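Local coordinates for alginate lyase (Bacteroides ovatus, PDB 3NNB), which probably cleaves the glycosidic bonds of alginate, a polyuronate of brown algae, by beta-elimination, at residues Asp176-Met181 with Lys185-Lys190; Thr109-Ala114 with Glu121-Lys126; Thr6-Ala11 with Ser170-Ile175; Gly102-Ala107 with Asn132-Asp137. All blocks are in the same frame, centred on the assembly; numbering follows the deposited sequence.

Interaction 1 of 4, residues Asp176-Met181 with Lys185-Lys190. With NA (sodium ion), chain B.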
loop_
_atom_site.group_PDB
_atom_site.type_symbol
_atom_site.label_atom_id
_atom_site.label_comp_id
_atom_site.label_asym_id
_atom_site.label_seq_id
_atom_site.Cartn_x
_atom_site.Cartn_y
_atom_site.Cartn_z
ATOM N N ASP A 176 -10.411 1.493 -3.275
ATOM C CA ASP A 176 -11.211 0.395 -3.846
ATOM C C ASP A 176 -12.298 -0.062 -2.878
ATOM O O ASP A 176 -13.455 -0.329 -3.303
ATOM C CB ASP A 176 -10.363 -0.783 -4.288
ATOM C CG ASP A 176 -9.631 -0.540 -5.589
ATOM O OD1 ASP A 176 -9.849 0.507 -6.250
ATOM O OD2 ASP A 176 -8.815 -1.401 -5.924
ATOM N N ALA A 177 -11.974 -0.128 -1.597
ATOM C CA ALA A 177 -12.977 -0.520 -0.578
ATOM C C ALA A 177 -14.089 0.529 -0.510
ATOM O O ALA A 177 -15.260 0.168 -0.356
ATOM C CB ALA A 177 -12.303 -0.716 0.780
HETATM N N MSE A 178 -13.754 1.819 -0.633
HETATM C CA MSE A 178 -14.781 2.887 -0.688
HETATM C C MSE A 178 -15.688 2.731 -1.920
HETATM O O MSE A 178 -16.929 2.785 -1.828
HETATM C CB MSE A 178 -14.183 4.285 -0.626
HETATM C CG MSE A 178 -13.433 4.533 0.675
HETATM SE SE MSE A 178 -13.020 6.390 0.999
HETATM C CE MSE A 178 -11.846 6.653 -0.486
ATOM N N THR A 179 -15.068 2.458 -3.059
ATOM C CA THR A 179 -15.819 2.204 -4.287
ATOM C C THR A 179 -16.831 1.087 -4.103
ATOM O O THR A 179 -17.995 1.213 -4.524
ATOM C CB THR A 179 -14.881 1.959 -5.501
ATOM O OG1 THR A 179 -14.068 3.113 -5.728
ATOM C CG2 THR A 179 -15.679 1.622 -6.773
ATOM N N LEU A 180 -16.383 0.008 -3.474
ATOM C CA LEU A 180 -17.197 -1.196 -3.198
ATOM C C LEU A 180 -18.411 -0.918 -2.286
ATOM O O LEU A 180 -19.410 -1.645 -2.332
ATOM C CB LEU A 180 -16.321 -2.318 -2.644
ATOM C CG LEU A 180 -15.319 -2.979 -3.573
ATOM C CD1 LEU A 180 -14.477 -3.964 -2.781
ATOM C CD2 LEU A 180 -16.004 -3.630 -4.796
HETATM N N MSE A 181 -18.310 0.128 -1.477
HETATM C CA MSE A 181 -19.365 0.603 -0.566
HETATM C C MSE A 181 -20.266 1.711 -1.058
HETATM O O MSE A 181 -21.153 2.132 -0.310
HETATM C CB MSE A 181 -18.689 1.176 0.716
HETATM C CG MSE A 181 -18.319 0.212 1.645
HETATM SE SE MSE A 181 -17.742 1.305 3.186
HETATM C CE MSE A 181 -15.859 1.699 2.739
ATOM N N LYS A 185 -26.208 2.578 2.048
ATOM C CA LYS A 185 -26.936 3.757 2.441
ATOM C C LYS A 185 -26.052 4.799 3.146
ATOM O O LYS A 185 -26.247 6.000 2.964
ATOM C CB LYS A 185 -28.109 3.364 3.344
ATOM C CG LYS A 185 -29.129 2.421 2.676
ATOM C CD LYS A 185 -30.130 1.947 3.727
ATOM C CE LYS A 185 -30.517 0.495 3.569
ATOM N NZ LYS A 185 -31.411 0.362 2.386
ATOM N N ALA A 186 -25.095 4.338 3.956
ATOM C CA ALA A 186 -24.245 5.243 4.736
ATOM C C ALA A 186 -23.288 6.062 3.866
ATOM O O ALA A 186 -22.968 7.217 4.168
ATOM C CB ALA A 186 -23.427 4.468 5.786
ATOM N N PHE A 187 -22.766 5.434 2.803
ATOM C CA PHE A 187 -21.770 6.099 1.961
ATOM C C PHE A 187 -22.558 6.925 0.930
ATOM O O PHE A 187 -22.839 6.452 -0.184
ATOM C CB PHE A 187 -20.821 5.088 1.284
ATOM C CG PHE A 187 -19.489 5.699 0.834
ATOM C CD1 PHE A 187 -19.405 6.485 -0.288
ATOM C CD2 PHE A 187 -18.329 5.433 1.543
ATOM C CE1 PHE A 187 -18.194 7.041 -0.667
ATOM C CE2 PHE A 187 -17.136 5.978 1.172
ATOM C CZ PHE A 187 -17.059 6.797 0.090
ATOM N N THR A 188 -22.904 8.143 1.327
ATOM C CA THR A 188 -23.804 9.016 0.600
ATOM C C THR A 188 -23.061 9.808 -0.462
ATOM O O THR A 188 -21.826 9.860 -0.478
ATOM C CB THR A 188 -24.443 10.043 1.524
ATOM O OG1 THR A 188 -23.407 10.812 2.123
ATOM C CG2 THR A 188 -25.295 9.344 2.644
ATOM N N PRO A 189 -23.811 10.500 -1.312
ATOM C CA PRO A 189 -23.136 11.452 -2.220
ATOM C C PRO A 189 -22.314 12.531 -1.488
ATOM O O PRO A 189 -21.256 12.919 -1.975
ATOM C CB PRO A 189 -24.302 12.067 -3.011
ATOM C CG PRO A 189 -25.340 10.963 -3.005
ATOM C CD PRO A 189 -25.232 10.289 -1.651
ATOM N N LYS A 190 -22.759 12.979 -0.317
ATOM C CA LYS A 190 -22.005 13.965 0.451
ATOM C C LYS A 190 -20.687 13.360 0.954
ATOM O O LYS A 190 -19.670 14.027 0.927
ATOM C CB LYS A 190 -22.839 14.511 1.595
ATOM C CG LYS A 190 -22.222 15.601 2.458
ATOM C CD LYS A 190 -23.324 16.250 3.330
ATOM C CE LYS A 190 -22.794 17.367 4.233
ATOM N NZ LYS A 190 -23.705 17.648 5.416
HETATM NA NA NA B . -24.677 5.254 -1.176
HETATM O O HOH W 1 -26.247 6.655 0.091
HETATM O O HOH W 2 -26.570 4.400 -2.387
HETATM O O HOH W 3 -24.821 6.871 -3.098
#
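Phe187 points its ring at helix 171-180, where it crosses the side chain of Met178, a selenomethionine, at a slant. CB of Met178 lies 3.8 Å from CE2 of Phe187, and the selenium sits beyond the ring's edge, 5.3 Å from the centroid and 84° off the ring normal, an edge-on Met-aromatic contact. The last bend of the Met178 chain, at chi3, turns its methyl away from the ring. Backbone oxygens complete the contact: Met178 O lies over one face of the Phe187 ring, and Met181 O, oblique to it, comes 3.4 Å from CB of Phe187. The latter carbonyl has a polar partner too, since Ser184 OG hydrogen bonds to it. With CG anti to the backbone N (chi1 -159°), Phe187 sends its ring into the core beside Leu131 of helix 121-136. A large apolar ring suits the buried side of this loop and probably steadies the carbonyl that binds the metal. Phe187 O binds sodium at 2.4 Å; Glu182 O, Ser184 O and three waters are the other ligands, and one of these waters donates to Lys185 O at 2.9 Å. The chain bends in an inverse gamma turn centred on Phe187, with the ring facing helix 171-180 and the carbonyl on the metal. Together these features form a sodium-binding loop of backbone carbonyls, joining helices 171-180 and 189-208 in a helix-rich fold.

Interaction 2 of 4, residues Thr109-Ala114 with Glu121-Lys126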
loop_
_atom_site.group_PDB
_atom_site.type_symbol
_atom_site.label_atom_id
_atom_site.label_comp_id
_atom_site.label_asym_id
_atom_site.label_seq_id
_atom_site.Cartn_x
_atom_site.Cartn_y
_atom_site.Cartn_z
ATOM N N THR A 109 -10.937 -0.636 4.966
ATOM C CA THR A 109 -10.759 -1.690 3.954
ATOM C C THR A 109 -11.516 -2.972 4.363
ATOM O O THR A 109 -12.292 -3.535 3.565
ATOM C CB THR A 109 -9.276 -1.915 3.623
ATOM O OG1 THR A 109 -8.782 -0.728 2.971
ATOM C CG2 THR A 109 -9.070 -3.115 2.710
ATOM N N THR A 110 -11.315 -3.427 5.594
ATOM C CA THR A 110 -12.019 -4.579 6.137
ATOM C C THR A 110 -13.547 -4.397 6.032
ATOM O O THR A 110 -14.285 -5.312 5.588
ATOM C CB THR A 110 -11.623 -4.801 7.618
ATOM O OG1 THR A 110 -10.222 -5.110 7.689
ATOM C CG2 THR A 110 -12.430 -5.906 8.282
ATOM N N LEU A 111 -14.030 -3.243 6.493
ATOM C CA LEU A 111 -15.453 -2.961 6.535
ATOM C C LEU A 111 -16.070 -2.852 5.158
ATOM O O LEU A 111 -17.177 -3.329 4.934
ATOM C CB LEU A 111 -15.762 -1.718 7.380
ATOM C CG LEU A 111 -15.450 -1.975 8.889
ATOM C CD1 LEU A 111 -15.243 -0.606 9.621
ATOM C CD2 LEU A 111 -16.543 -2.877 9.594
ATOM N N GLY A 112 -15.380 -2.208 4.214
ATOM C CA GLY A 112 -15.891 -2.076 2.881
ATOM C C GLY A 112 -15.979 -3.442 2.200
ATOM O O GLY A 112 -16.974 -3.759 1.550
ATOM N N LEU A 113 -14.935 -4.233 2.347
ATOM C CA LEU A 113 -14.946 -5.606 1.833
ATOM C C LEU A 113 -16.078 -6.423 2.504
ATOM O O LEU A 113 -16.807 -7.150 1.841
ATOM C CB LEU A 113 -13.602 -6.263 2.070
ATOM C CG LEU A 113 -12.516 -5.843 1.094
ATOM C CD1 LEU A 113 -11.172 -6.419 1.593
ATOM C CD2 LEU A 113 -12.796 -6.258 -0.355
ATOM N N ALA A 114 -16.215 -6.295 3.814
ATOM C CA ALA A 114 -17.297 -6.989 4.520
ATOM C C ALA A 114 -18.670 -6.559 4.015
ATOM O O ALA A 114 -19.554 -7.427 3.806
ATOM C CB ALA A 114 -17.187 -6.770 6.062
ATOM N N GLU A 121 -25.471 -3.539 5.949
ATOM C CA GLU A 121 -25.281 -2.108 6.009
ATOM C C GLU A 121 -24.498 -1.655 7.242
ATOM O O GLU A 121 -23.872 -0.582 7.220
ATOM C CB GLU A 121 -26.641 -1.424 6.004
ATOM C CG GLU A 121 -27.446 -1.708 4.727
ATOM C CD GLU A 121 -26.955 -0.915 3.476
ATOM O OE1 GLU A 121 -26.286 0.164 3.598
ATOM O OE2 GLU A 121 -27.305 -1.363 2.351
ATOM N N LYS A 122 -24.533 -2.448 8.319
ATOM C CA LYS A 122 -23.850 -2.008 9.565
ATOM C C LYS A 122 -22.364 -1.773 9.345
ATOM O O LYS A 122 -21.752 -0.966 10.028
ATOM C CB LYS A 122 -24.048 -2.984 10.733
ATOM C CG LYS A 122 -23.329 -4.297 10.665
ATOM C CD LYS A 122 -23.863 -5.219 11.734
ATOM C CE LYS A 122 -23.115 -6.552 11.769
ATOM N NZ LYS A 122 -23.646 -7.448 12.890
ATOM N N TYR A 123 -21.773 -2.536 8.426
ATOM C CA TYR A 123 -20.354 -2.448 8.208
ATOM C C TYR A 123 -20.006 -1.187 7.464
ATOM O O TYR A 123 -19.008 -0.527 7.788
ATOM C CB TYR A 123 -19.831 -3.671 7.435
ATOM C CG TYR A 123 -19.971 -4.980 8.169
ATOM C CD1 TYR A 123 -19.557 -5.123 9.482
ATOM C CD2 TYR A 123 -20.583 -6.074 7.561
ATOM C CE1 TYR A 123 -19.670 -6.341 10.125
ATOM C CE2 TYR A 123 -20.702 -7.278 8.215
ATOM C CZ TYR A 123 -20.249 -7.405 9.484
ATOM O OH TYR A 123 -20.371 -8.600 10.152
ATOM N N ALA A 124 -20.841 -0.815 6.489
ATOM C CA ALA A 124 -20.616 0.439 5.762
ATOM C C ALA A 124 -20.809 1.657 6.666
ATOM O O ALA A 124 -20.063 2.647 6.562
ATOM C CB ALA A 124 -21.493 0.544 4.510
ATOM N N GLN A 125 -21.801 1.581 7.573
ATOM C CA GLN A 125 -22.066 2.672 8.516
ATOM C C GLN A 125 -20.848 2.884 9.394
ATOM O O GLN A 125 -20.441 4.025 9.655
ATOM C CB GLN A 125 -23.335 2.386 9.349
ATOM C CG GLN A 125 -23.855 3.555 10.182
ATOM C CD GLN A 125 -23.040 3.837 11.453
ATOM O OE1 GLN A 125 -22.271 2.981 11.972
ATOM N NE2 GLN A 125 -23.279 5.007 11.995
ATOM N N LYS A 126 -20.205 1.796 9.815
ATOM C CA LYS A 126 -18.995 1.939 10.673
ATOM C C LYS A 126 -17.829 2.468 9.871
ATOM O O LYS A 126 -17.078 3.310 10.370
ATOM C CB LYS A 126 -18.618 0.647 11.369
ATOM C CG LYS A 126 -17.432 0.726 12.315
ATOM C CD LYS A 126 -17.793 1.217 13.714
ATOM C CE LYS A 126 -16.568 1.451 14.611
ATOM N NZ LYS A 126 -16.907 1.618 16.073
#
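Leu111 and Tyr123 bury the most surface here, 89 and 79 Å² respectively, and their side chains cross at about a right angle between two helices that run nearly antiparallel. The axes of these short segments come within 8.1 Å at 152°. Leu111 divides its branches: CD2 lies 3.8 Å from CD1 of Tyr123, while CD1 lies 3.7 Å from CG of Lys126. Its CB also rests near the Tyr123 carbonyl oxygen, at 3.5 Å, so one forked side chain spans Tyr123 and Lys126, about a turn apart on the other helix. Tyr123 keeps CG anti to its carbonyl carbon (chi1 -64°), which places the ring with one face against Ala114. The CB of Ala114 is 4.1 Å from the ring centroid and 23° off the normal, a CH-pi contact displaced toward the rim. The opposite face is met by CG of Lys122 from the same helix. A methyl is the right size at Ala114, because the ring lies so close to the backbone of helix 98-118. Lys126 contributes only the start of its chain, which bends at chi2; its NZ hydrogen bonds to the carbonyl oxygens of Leu41 and Met43. Tyr123 OH likewise hydrogen bonds to Asp38 OD1. The chemistry divides cleanly: no hydrogen bond crosses between the two segments, which hold each other by dispersion and CH-pi packing, while the polar ends of Tyr123 and Lys126 reach past the interface and tie this helical hairpin to helix 27-41 and the chain that follows it.

Interaction 3 of 4, residues Thr6-Ala11 with Ser170-Ile175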
loop_
_atom_site.group_PDB
_atom_site.type_symbol
_atom_site.label_atom_id
_atom_site.label_comp_id
_atom_site.label_asym_id
_atom_site.label_seq_id
_atom_site.Cartn_x
_atom_site.Cartn_y
_atom_site.Cartn_z
ATOM N N THR A 6 -13.014 -1.025 -9.460
ATOM C CA THR A 6 -11.788 -1.126 -8.669
ATOM C C THR A 6 -10.545 -1.063 -9.560
ATOM O O THR A 6 -10.545 -1.531 -10.720
ATOM C CB THR A 6 -11.794 -2.380 -7.792
ATOM O OG1 THR A 6 -11.903 -3.568 -8.581
ATOM C CG2 THR A 6 -13.005 -2.354 -6.808
ATOM N N ARG A 7 -9.465 -0.534 -8.991
ATOM C CA ARG A 7 -8.225 -0.318 -9.732
ATOM C C ARG A 7 -7.090 -1.219 -9.297
ATOM O O ARG A 7 -6.333 -1.737 -10.130
ATOM C CB ARG A 7 -7.812 1.161 -9.634
ATOM C CG ARG A 7 -8.876 2.152 -10.049
ATOM C CD ARG A 7 -9.245 2.006 -11.517
ATOM N NE ARG A 7 -10.138 3.105 -11.898
ATOM C CZ ARG A 7 -10.440 3.485 -13.133
ATOM N NH1 ARG A 7 -9.913 2.897 -14.192
ATOM N NH2 ARG A 7 -11.301 4.499 -13.297
ATOM N N ILE A 8 -6.942 -1.398 -7.988
ATOM C CA ILE A 8 -5.949 -2.297 -7.406
ATOM C C ILE A 8 -6.481 -3.725 -7.409
ATOM O O ILE A 8 -5.794 -4.664 -7.834
ATOM C CB ILE A 8 -5.601 -1.873 -5.948
ATOM C CG1 ILE A 8 -4.859 -0.519 -5.953
ATOM C CG2 ILE A 8 -4.808 -2.961 -5.266
ATOM C CD1 ILE A 8 -3.405 -0.609 -6.241
ATOM N N TYR A 9 -7.714 -3.899 -6.952
ATOM C CA TYR A 9 -8.372 -5.217 -6.980
ATOM C C TYR A 9 -8.860 -5.471 -8.412
ATOM O O TYR A 9 -9.310 -4.554 -9.063
ATOM C CB TYR A 9 -9.599 -5.270 -6.051
ATOM C CG TYR A 9 -9.363 -5.023 -4.564
ATOM C CD1 TYR A 9 -8.174 -5.353 -3.960
ATOM C CD2 TYR A 9 -10.378 -4.476 -3.772
ATOM C CE1 TYR A 9 -7.980 -5.118 -2.568
ATOM C CE2 TYR A 9 -10.195 -4.250 -2.405
ATOM C CZ TYR A 9 -9.029 -4.592 -1.815
ATOM O OH TYR A 9 -8.856 -4.368 -0.442
ATOM N N ALA A 10 -8.746 -6.710 -8.876
ATOM C CA ALA A 10 -9.261 -7.147 -10.183
ATOM C C ALA A 10 -10.776 -7.281 -10.057
ATOM O O ALA A 10 -11.258 -8.199 -9.362
ATOM C CB ALA A 10 -8.618 -8.474 -10.596
ATOM N N ALA A 11 -11.509 -6.342 -10.644
ATOM C CA ALA A 11 -12.943 -6.219 -10.384
ATOM C C ALA A 11 -13.755 -7.463 -10.812
ATOM O O ALA A 11 -14.674 -7.875 -10.103
ATOM C CB ALA A 11 -13.532 -4.972 -11.084
ATOM N N SER A 170 -1.365 2.502 1.609
ATOM C CA SER A 170 -2.596 1.717 1.752
ATOM C C SER A 170 -3.884 2.445 1.312
ATOM O O SER A 170 -4.911 1.786 1.092
ATOM C CB SER A 170 -2.773 1.171 3.174
ATOM O OG SER A 170 -3.036 2.202 4.084
ATOM N N PHE A 171 -3.831 3.771 1.118
ATOM C CA PHE A 171 -4.982 4.477 0.591
ATOM C C PHE A 171 -5.321 3.999 -0.825
ATOM O O PHE A 171 -6.468 4.110 -1.275
ATOM C CB PHE A 171 -4.758 5.987 0.603
ATOM C CG PHE A 171 -4.833 6.632 1.954
ATOM C CD1 PHE A 171 -5.009 5.926 3.147
ATOM C CD2 PHE A 171 -4.680 8.007 2.030
ATOM C CE1 PHE A 171 -5.084 6.608 4.380
ATOM C CE2 PHE A 171 -4.751 8.657 3.241
ATOM C CZ PHE A 171 -4.955 7.953 4.416
ATOM N N THR A 172 -4.341 3.444 -1.529
ATOM C CA THR A 172 -4.589 2.894 -2.872
ATOM C C THR A 172 -5.652 1.803 -2.822
ATOM O O THR A 172 -6.600 1.795 -3.629
ATOM C CB THR A 172 -3.304 2.400 -3.548
ATOM O OG1 THR A 172 -2.697 1.361 -2.766
ATOM C CG2 THR A 172 -2.349 3.606 -3.850
ATOM N N GLU A 173 -5.531 0.915 -1.849
ATOM C CA GLU A 173 -6.474 -0.144 -1.609
ATOM C C GLU A 173 -7.756 0.351 -0.929
ATOM O O GLU A 173 -8.855 -0.045 -1.301
ATOM C CB GLU A 173 -5.806 -1.238 -0.744
ATOM C CG GLU A 173 -6.672 -2.388 -0.462
ATOM C CD GLU A 173 -5.942 -3.557 0.233
ATOM O OE1 GLU A 173 -4.799 -3.350 0.665
ATOM O OE2 GLU A 173 -6.594 -4.629 0.382
HETATM N N MSE A 174 -7.609 1.235 0.069
HETATM C CA MSE A 174 -8.761 1.828 0.730
HETATM C C MSE A 174 -9.767 2.446 -0.243
HETATM O O MSE A 174 -10.964 2.330 -0.062
HETATM C CB MSE A 174 -8.298 2.878 1.733
HETATM C CG MSE A 174 -9.393 3.283 2.670
HETATM SE SE MSE A 174 -8.942 4.790 3.805
HETATM C CE MSE A 174 -9.009 6.110 2.440
ATOM N N ILE A 175 -9.254 3.081 -1.293
ATOM C CA ILE A 175 -10.109 3.715 -2.283
ATOM C C ILE A 175 -10.989 2.645 -2.952
ATOM O O ILE A 175 -12.185 2.875 -3.153
ATOM C CB ILE A 175 -9.300 4.492 -3.326
ATOM C CG1 ILE A 175 -8.901 5.858 -2.726
ATOM C CG2 ILE A 175 -10.104 4.619 -4.657
ATOM C CD1 ILE A 175 -7.775 6.582 -3.529
#
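The loop leading into helix 11-19 docks on helix 171-180 through Ile8 and Tyr9, joining the N-terminal part of the chain to the helical body. Ile8 packs against the backbone of the helix: its CG1 lies 3.7 Å from Thr172 O, and CD1 reaches 4.0 Å from Thr172 CB. A branched aliphatic side chain suits this place, since it spreads over the carbonyl and CB of Thr172, whose own hydroxyl is hydrogen-bonded to Tyr169 O. Tyr9 spans the remaining distance with its long ring. Its OH donates to Glu173 OE2, which approaches at the ring edge in the ring plane, and the carboxylate stands at 90° to the ring. Glu173 gets there by extension, with CG anti to the backbone N (chi1 -179°) and the chain straight beyond. Behind Tyr9 the loop is braced by Thr6 OG1, which donates to Tyr9 O at 2.8 Å from above the carbonyl plane. The chemistry thus sets an apolar footing at Ile8 beside a buried phenol paired with a carboxylate. That pairing is plausible, but the modelled 2.4 Å between Tyr9 OH and Glu173 OE2 is too short to be trusted as a length; the firmer polar anchorage comes from Asp176 of the same helix, whose carboxylate takes the backbone N-H groups of Arg7, Ile8 and Tyr9.

Interaction 4 of 4, residues Gly102-Ala107 with Asn132-Asp137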
loop_
_atom_site.group_PDB
_atom_site.type_symbol
_atom_site.label_atom_id
_atom_site.label_comp_id
_atom_site.label_asym_id
_atom_site.label_seq_id
_atom_site.Cartn_x
_atom_site.Cartn_y
_atom_site.Cartn_z
ATOM N N GLY A 102 -2.808 3.682 10.033
ATOM C CA GLY A 102 -2.846 2.283 9.640
ATOM C C GLY A 102 -4.110 1.590 10.128
ATOM O O GLY A 102 -4.730 0.821 9.393
ATOM N N ASP A 103 -4.441 1.797 11.399
ATOM C CA ASP A 103 -5.618 1.139 11.993
ATOM C C ASP A 103 -6.877 1.574 11.243
ATOM O O ASP A 103 -7.764 0.756 10.975
ATOM C CB ASP A 103 -5.802 1.523 13.457
ATOM C CG ASP A 103 -4.822 0.825 14.383
ATOM O OD1 ASP A 103 -4.179 -0.158 13.988
ATOM O OD2 ASP A 103 -4.725 1.324 15.514
HETATM N N MSE A 104 -6.965 2.877 10.953
HETATM C CA MSE A 104 -8.114 3.450 10.239
HETATM C C MSE A 104 -8.228 2.870 8.840
HETATM O O MSE A 104 -9.277 2.378 8.429
HETATM C CB MSE A 104 -7.993 4.986 10.211
HETATM C CG MSE A 104 -9.160 5.762 9.508
HETATM SE SE MSE A 104 -9.087 5.698 7.581
HETATM C CE MSE A 104 -7.359 6.531 7.318
ATOM N N SER A 105 -7.125 2.909 8.103
ATOM C CA SER A 105 -7.114 2.432 6.730
ATOM C C SER A 105 -7.475 0.940 6.635
ATOM O O SER A 105 -8.270 0.496 5.781
ATOM C CB SER A 105 -5.726 2.701 6.135
ATOM O OG SER A 105 -5.628 2.163 4.842
ATOM N N LYS A 106 -6.882 0.151 7.513
ATOM C CA LYS A 106 -7.187 -1.276 7.577
ATOM C C LYS A 106 -8.643 -1.520 7.917
ATOM O O LYS A 106 -9.290 -2.395 7.343
ATOM C CB LYS A 106 -6.283 -1.987 8.561
ATOM C CG LYS A 106 -4.876 -2.075 8.072
ATOM C CD LYS A 106 -4.022 -2.946 9.017
ATOM C CE LYS A 106 -3.360 -2.169 10.109
ATOM N NZ LYS A 106 -2.181 -2.938 10.622
ATOM N N ALA A 107 -9.167 -0.749 8.856
ATOM C CA ALA A 107 -10.580 -0.901 9.274
ATOM C C ALA A 107 -11.551 -0.564 8.149
ATOM O O ALA A 107 -12.526 -1.271 7.922
ATOM C CB ALA A 107 -10.874 -0.032 10.536
ATOM N N ASN A 132 -15.416 9.763 8.429
ATOM C CA ASN A 132 -15.824 11.078 8.970
ATOM C C ASN A 132 -14.808 11.581 9.981
ATOM O O ASN A 132 -14.314 12.721 9.895
ATOM C CB ASN A 132 -17.209 11.014 9.672
ATOM C CG ASN A 132 -18.360 10.969 8.698
ATOM O OD1 ASN A 132 -18.266 11.487 7.603
ATOM N ND2 ASN A 132 -19.485 10.412 9.131
ATOM N N VAL A 133 -14.478 10.717 10.926
ATOM C CA VAL A 133 -13.578 11.108 12.012
ATOM C C VAL A 133 -12.192 11.439 11.448
ATOM O O VAL A 133 -11.580 12.443 11.812
ATOM C CB VAL A 133 -13.508 10.049 13.100
ATOM C CG1 VAL A 133 -12.405 10.402 14.115
ATOM C CG2 VAL A 133 -14.898 9.927 13.790
ATOM N N TRP A 134 -11.706 10.616 10.540
ATOM C CA TRP A 134 -10.339 10.805 10.035
ATOM C C TRP A 134 -10.168 11.949 9.046
ATOM O O TRP A 134 -9.159 12.662 9.093
ATOM C CB TRP A 134 -9.781 9.507 9.410
ATOM C CG TRP A 134 -8.317 9.618 9.127
ATOM C CD1 TRP A 134 -7.722 10.105 8.009
ATOM C CD2 TRP A 134 -7.263 9.358 10.063
ATOM N NE1 TRP A 134 -6.345 10.122 8.169
ATOM C CE2 TRP A 134 -6.049 9.703 9.432
ATOM C CE3 TRP A 134 -7.232 8.857 11.375
ATOM C CZ2 TRP A 134 -4.806 9.549 10.057
ATOM C CZ3 TRP A 134 -6.005 8.684 11.990
ATOM C CH2 TRP A 134 -4.808 9.065 11.348
ATOM N N PHE A 135 -11.115 12.088 8.125
ATOM C CA PHE A 135 -11.027 12.970 6.981
ATOM C C PHE A 135 -11.934 14.208 6.933
ATOM O O PHE A 135 -11.565 15.184 6.265
ATOM C CB PHE A 135 -11.315 12.203 5.691
ATOM C CG PHE A 135 -10.291 11.159 5.341
ATOM C CD1 PHE A 135 -9.082 11.504 4.715
ATOM C CD2 PHE A 135 -10.528 9.809 5.621
ATOM C CE1 PHE A 135 -8.148 10.552 4.395
ATOM C CE2 PHE A 135 -9.556 8.851 5.326
ATOM C CZ PHE A 135 -8.381 9.227 4.677
ATOM N N LEU A 136 -13.152 14.130 7.479
ATOM C CA LEU A 136 -14.217 15.108 7.163
ATOM C C LEU A 136 -14.653 15.975 8.325
ATOM O O LEU A 136 -15.032 17.137 8.094
ATOM C CB LEU A 136 -15.444 14.424 6.550
ATOM C CG LEU A 136 -15.129 13.490 5.362
ATOM C CD1 LEU A 136 -16.431 12.786 4.877
ATOM C CD2 LEU A 136 -14.455 14.268 4.230
ATOM N N ASP A 137 -14.621 15.450 9.547
ATOM C CA ASP A 137 -15.136 16.183 10.706
ATOM C C ASP A 137 -14.137 17.306 11.041
ATOM O O ASP A 137 -12.925 17.064 11.193
ATOM C CB ASP A 137 -15.249 15.272 11.927
ATOM C CG ASP A 137 -16.382 14.233 11.847
ATOM O OD1 ASP A 137 -17.271 14.367 10.982
ATOM O OD2 ASP A 137 -16.327 13.266 12.685
#
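Met104, a selenomethionine, carries the first helix's side of this contact, and it reaches Trp134 and Phe135 together. Coming along helix 98-118 from Gly102, the backbone turns so that Met104 points at the neighbouring helix. Its CG stands anti to the backbone N (chi1 -179°) and packs 3.8 Å from CB of Trp134; bends at chi2 and chi3 then fold the terminal methyl back over the indole. CE sits over the face of the five-membered ring, 3.6 Å from its centroid and only 10° off the normal, a clear CH-pi contact. The same methyl lies 3.8 Å from CE2 of Phe135. The selenium makes Met-aromatic contacts with both rings, oblique in each case, and is 5.2 Å from the Phe135 centroid. An unbranched, flexible and polarisable side chain suits the corner where the indole face meets the side of the phenyl ring. These rings also meet each other, Trp134 CD1 lying 3.4 Å above the Phe135 plane, over its centre. Next along the helix, Ser105 faces another way and hydrogen bonds through OG to Ser170 OG. Across the contact, the end of helix 121-136 widens into a pi-type turn, where Asn132 O accepts from both Leu136 N and Asp137 N, which arrive from opposite faces of its plane. With no hydrogen bond between the segments, the cohesion lacks directional polar bonds and rests on close apolar contact and on the weak attraction of a polarised methyl and selenium for aromatic electrons.

Helices 98-118 and 121-136 form an antiparallel hairpin that interactions 2 and 4 hold at two levels, their centres 13 Å apart; interaction 2, near the turn, is nested within the loop closed by interaction 4. Interaction 3 closes a far longer loop around both, bringing the N-terminal segment to helix 171-180, and interaction 1 joins the end of that helix to the start of helix 189-208. Helix 171-180 lies against the hairpin, with Met174 SE and Met104 SE 3.9 Å apart, and the sodium loop that follows it is joined to the hairpin by Glu121 OE1 and Lys185 N, 2.9 Å apart. Such layered helical hairpins are consistent with the alpha/alpha toroid of six-hairpin enzymes, this family's clan.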